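Local structure of RmpD (Hexulose-6-phosphate synthase) (Streptococcus mutans, 3EXR) at residues A[32-37]-A[57-62]. The protein is an enzyme of the orotidine 5'-phosphate decarboxylase/HUMPS family, built as a TIM barrel of eight parallel strands and surrounding helices. Residues are numbered along the deposited sequence; the frame is centred on the assembly and turned at random.
Sequences DVIEAG and PDKIIV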
ATOM      1  N   ASP A  32      -6.060   3.021 -23.274  1.00 10.65           N
ATOM      2  CA  ASP A  32      -4.731   3.621 -23.402  1.00 10.44           C
ATOM      3  C   ASP A  32      -3.772   3.142 -22.314  1.00 10.83           C
ATOM      4  O   ASP A  32      -2.552   3.157 -22.504  1.00 11.18           O
ATOM      5  CB  ASP A  32      -4.865   5.142 -23.313  1.00 11.20           C
ATOM      6  CG  ASP A  32      -5.823   5.677 -24.324  1.00 12.29           C
ATOM      7  OD1 ASP A  32      -5.551   5.420 -25.519  1.00 13.18           O
ATOM      8  OD2 ASP A  32      -6.836   6.316 -23.966  1.00 13.05           O
ATOM      9  N   VAL A  33      -4.329   2.810 -21.157  1.00  9.98           N
ATOM     10  CA  VAL A  33      -3.508   2.441 -19.992  1.00  8.79           C
ATOM     11  C   VAL A  33      -4.138   1.233 -19.266  1.00  9.63           C
ATOM     12  O   VAL A  33      -5.358   1.202 -19.061  1.00  8.63           O
ATOM     13  CB  VAL A  33      -3.421   3.611 -18.965  1.00  9.24           C
ATOM     14  CG1 VAL A  33      -2.451   3.327 -17.858  1.00  8.03           C
ATOM     15  CG2 VAL A  33      -3.117   4.960 -19.636  1.00  7.52           C
ATOM     16  N   ILE A  34      -3.314   0.251 -18.903  1.00  9.11           N
ATOM     17  CA  ILE A  34      -3.769  -0.924 -18.139  1.00  9.71           C
ATOM     18  C   ILE A  34      -3.061  -0.938 -16.793  1.00  8.34           C
ATOM     19  O   ILE A  34      -1.841  -0.826 -16.720  1.00  8.59           O
ATOM     20  CB  ILE A  34      -3.489  -2.252 -18.892  1.00 10.18           C
ATOM     21  CG1 ILE A  34      -4.178  -2.231 -20.249  1.00 11.84           C
ATOM     22  CG2 ILE A  34      -4.003  -3.437 -18.091  1.00 10.93           C
ATOM     23  CD1 ILE A  34      -3.707  -3.250 -21.180  1.00 13.11           C
ATOM     24  N   GLU A  35      -3.838  -1.097 -15.728  1.00  7.65           N
ATOM     25  CA  GLU A  35      -3.332  -0.962 -14.354  1.00  7.67           C
ATOM     26  C   GLU A  35      -3.535  -2.260 -13.567  1.00  7.49           C
ATOM     27  O   GLU A  35      -4.649  -2.764 -13.446  1.00  7.62           O
ATOM     28  CB  GLU A  35      -4.039   0.184 -13.617  1.00  7.18           C
ATOM     29  CG  GLU A  35      -3.737   0.243 -12.124  1.00  8.23           C
ATOM     30  CD  GLU A  35      -4.360   1.450 -11.449  1.00  9.58           C
ATOM     31  OE1 GLU A  35      -5.438   1.919 -11.899  1.00  9.99           O
ATOM     32  OE2 GLU A  35      -3.754   1.973 -10.481  1.00 11.76           O
ATOM     33  N   ALA A  36      -2.435  -2.792 -13.047  1.00  6.88           N
ATOM     34  CA  ALA A  36      -2.480  -3.871 -12.076  1.00  7.86           C
ATOM     35  C   ALA A  36      -2.768  -3.262 -10.714  1.00  7.61           C
ATOM     36  O   ALA A  36      -1.883  -2.612 -10.114  1.00  7.24           O
ATOM     37  CB  ALA A  36      -1.131  -4.601 -12.046  1.00  7.86           C
ATOM     38  N   GLY A  37      -3.990  -3.444 -10.221  1.00  7.67           N
ATOM     39  CA  GLY A  37      -4.407  -2.787  -8.999  1.00  8.28           C
ATOM     40  C   GLY A  37      -3.799  -3.383  -7.740  1.00  7.31           C
ATOM     41  O   GLY A  37      -3.372  -4.536  -7.734  1.00  7.96           O
ATOM     42  N   PRO A  57       2.581  -4.812 -25.635  1.00 15.52           N
ATOM     43  CA  PRO A  57       3.940  -4.253 -25.703  1.00 17.45           C
ATOM     44  C   PRO A  57       3.984  -2.724 -25.732  1.00 18.88           C
ATOM     45  O   PRO A  57       4.956  -2.134 -25.249  1.00 20.41           O
ATOM     46  CB  PRO A  57       4.509  -4.829 -27.015  1.00 17.45           C
ATOM     47  CG  PRO A  57       3.364  -5.561 -27.690  1.00 17.27           C
ATOM     48  CD  PRO A  57       2.319  -5.808 -26.697  1.00 15.66           C
ATOM     49  N   ASP A  58       2.928  -2.104 -26.243  1.00 20.15           N
ATOM     50  CA  ASP A  58       2.950  -0.667 -26.499  1.00 21.02           C
ATOM     51  C   ASP A  58       1.878   0.103 -25.716  1.00 20.21           C
ATOM     52  O   ASP A  58       1.538   1.234 -26.060  1.00 21.43           O
ATOM     53  CB  ASP A  58       2.846  -0.424 -28.009  1.00 21.93           C
ATOM     54  CG  ASP A  58       4.003  -1.082 -28.799  1.00 23.63           C
ATOM     55  OD1 ASP A  58       5.188  -0.981 -28.403  1.00 24.82           O
ATOM     56  OD2 ASP A  58       3.764  -1.714 -29.845  1.00 28.29           O
ATOM     57  N   LYS A  59       1.345  -0.501 -24.658  1.00 17.48           N
ATOM     58  CA  LYS A  59       0.358   0.166 -23.831  1.00 16.15           C
ATOM     59  C   LYS A  59       1.071   0.702 -22.627  1.00 13.56           C
ATOM     60  O   LYS A  59       2.107   0.180 -22.229  1.00 13.77           O
ATOM     61  CB  LYS A  59      -0.712  -0.803 -23.349  1.00 16.95           C
ATOM     62  CG  LYS A  59      -2.092  -0.251 -23.420  1.00 20.84           C
ATOM     63  CD  LYS A  59      -2.445   0.151 -24.883  1.00 23.70           C
ATOM     64  CE  LYS A  59      -3.427  -0.792 -25.519  1.00 24.72           C
ATOM     65  NZ  LYS A  59      -4.181  -0.091 -26.585  1.00 25.90           N
ATOM     66  N   ILE A  60       0.523   1.752 -22.031  1.00 11.57           N
ATOM     67  CA  ILE A  60       1.060   2.214 -20.745  1.00 10.00           C
ATOM     68  C   ILE A  60       0.601   1.222 -19.660  1.00  9.33           C
ATOM     69  O   ILE A  60      -0.561   0.862 -19.615  1.00  8.41           O
ATOM     70  CB  ILE A  60       0.580   3.644 -20.414  1.00 10.60           C
ATOM     71  CG1 ILE A  60       1.160   4.644 -21.427  1.00 11.35           C
ATOM     72  CG2 ILE A  60       1.003   4.016 -19.002  1.00 11.10           C
ATOM     73  CD1 ILE A  60       0.477   6.026 -21.447  1.00 14.32           C
ATOM     74  N   ILE A  61       1.524   0.764 -18.807  1.00  9.01           N
ATOM     75  CA  ILE A  61       1.193  -0.183 -17.732  1.00  9.38           C
ATOM     76  C   ILE A  61       1.521   0.441 -16.378  1.00  8.75           C
ATOM     77  O   ILE A  61       2.610   0.968 -16.179  1.00  8.06           O
ATOM     78  CB  ILE A  61       1.980  -1.499 -17.901  1.00  9.51           C
ATOM     79  CG1 ILE A  61       1.561  -2.212 -19.182  1.00 11.18           C
ATOM     80  CG2 ILE A  61       1.797  -2.434 -16.684  1.00  9.78           C
ATOM     81  CD1 ILE A  61       2.298  -3.423 -19.482  1.00 14.67           C
ATOM     82  N   VAL A  62       0.562   0.369 -15.466  1.00  8.35           N
ATOM     83  CA  VAL A  62       0.658   0.928 -14.128  1.00  8.24           C
ATOM     84  C   VAL A  62       0.758  -0.229 -13.135  1.00  8.35           C
ATOM     85  O   VAL A  62      -0.035  -1.171 -13.205  1.00  8.62           O
ATOM     86  CB  VAL A  62      -0.591   1.752 -13.779  1.00  8.56           C
ATOM     87  CG1 VAL A  62      -0.455   2.387 -12.395  1.00  9.42           C
ATOM     88  CG2 VAL A  62      -0.838   2.826 -14.831  1.00  9.39           C
TER
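Val33, pointing into the barrel interior, has its CG1 branch lodged between Ile60 and Val62 of the adjacent parallel strand. CG1, set anti to the backbone N (chi1 -173°), is 3.7 Å from Ile60 CG2 and only 3.5 Å from Val62 CG2, tighter than usual van der Waals contact. On the same face Glu35 lies across Val62: its CB meets Val62 CB at 3.8 Å, and the extended chain carries OE2 past Val62 CG1. On the other face the side chains of Ile34 and Ile61 do not meet; Ile61 CG2 lies 4.0 Å from the backbone Ile34 O, and the CD1 tip of Ile34 reaches Lys59 CG, 4.1 Å away.

Between the two faces runs a ladder of backbone bonds. Ile34 donates to Ile60 O (N to O 2.9 Å, nearly straight at 167°) and accepts from Val62 N, while Ala36 N binds Val62 O (2.9 Å). At the start of the pair the bond from Ile60 N to Asp32 O is weak, at 3.4 Å, and Lys59 lays CG and CD against that same carbonyl.

The polar ends are fixed by a second shell: Lys59 NZ bonds Val31 O, Asp32 OD2 takes Leu8 N and a salt bridge from Lys213, and Glu35 OE1 accepts from Gln9 NE2. Strands 33-36 and 60-67 are the second and third of the barrel, joined by a right-handed beta-alpha-beta crossover. Strand 7-12 pairs with the other edge of 33-36, Trp85 of strand 85-89 packs on Val33, Ile60 and Val62, and helix 47-55 covers Ala36 and Ile61 from outside.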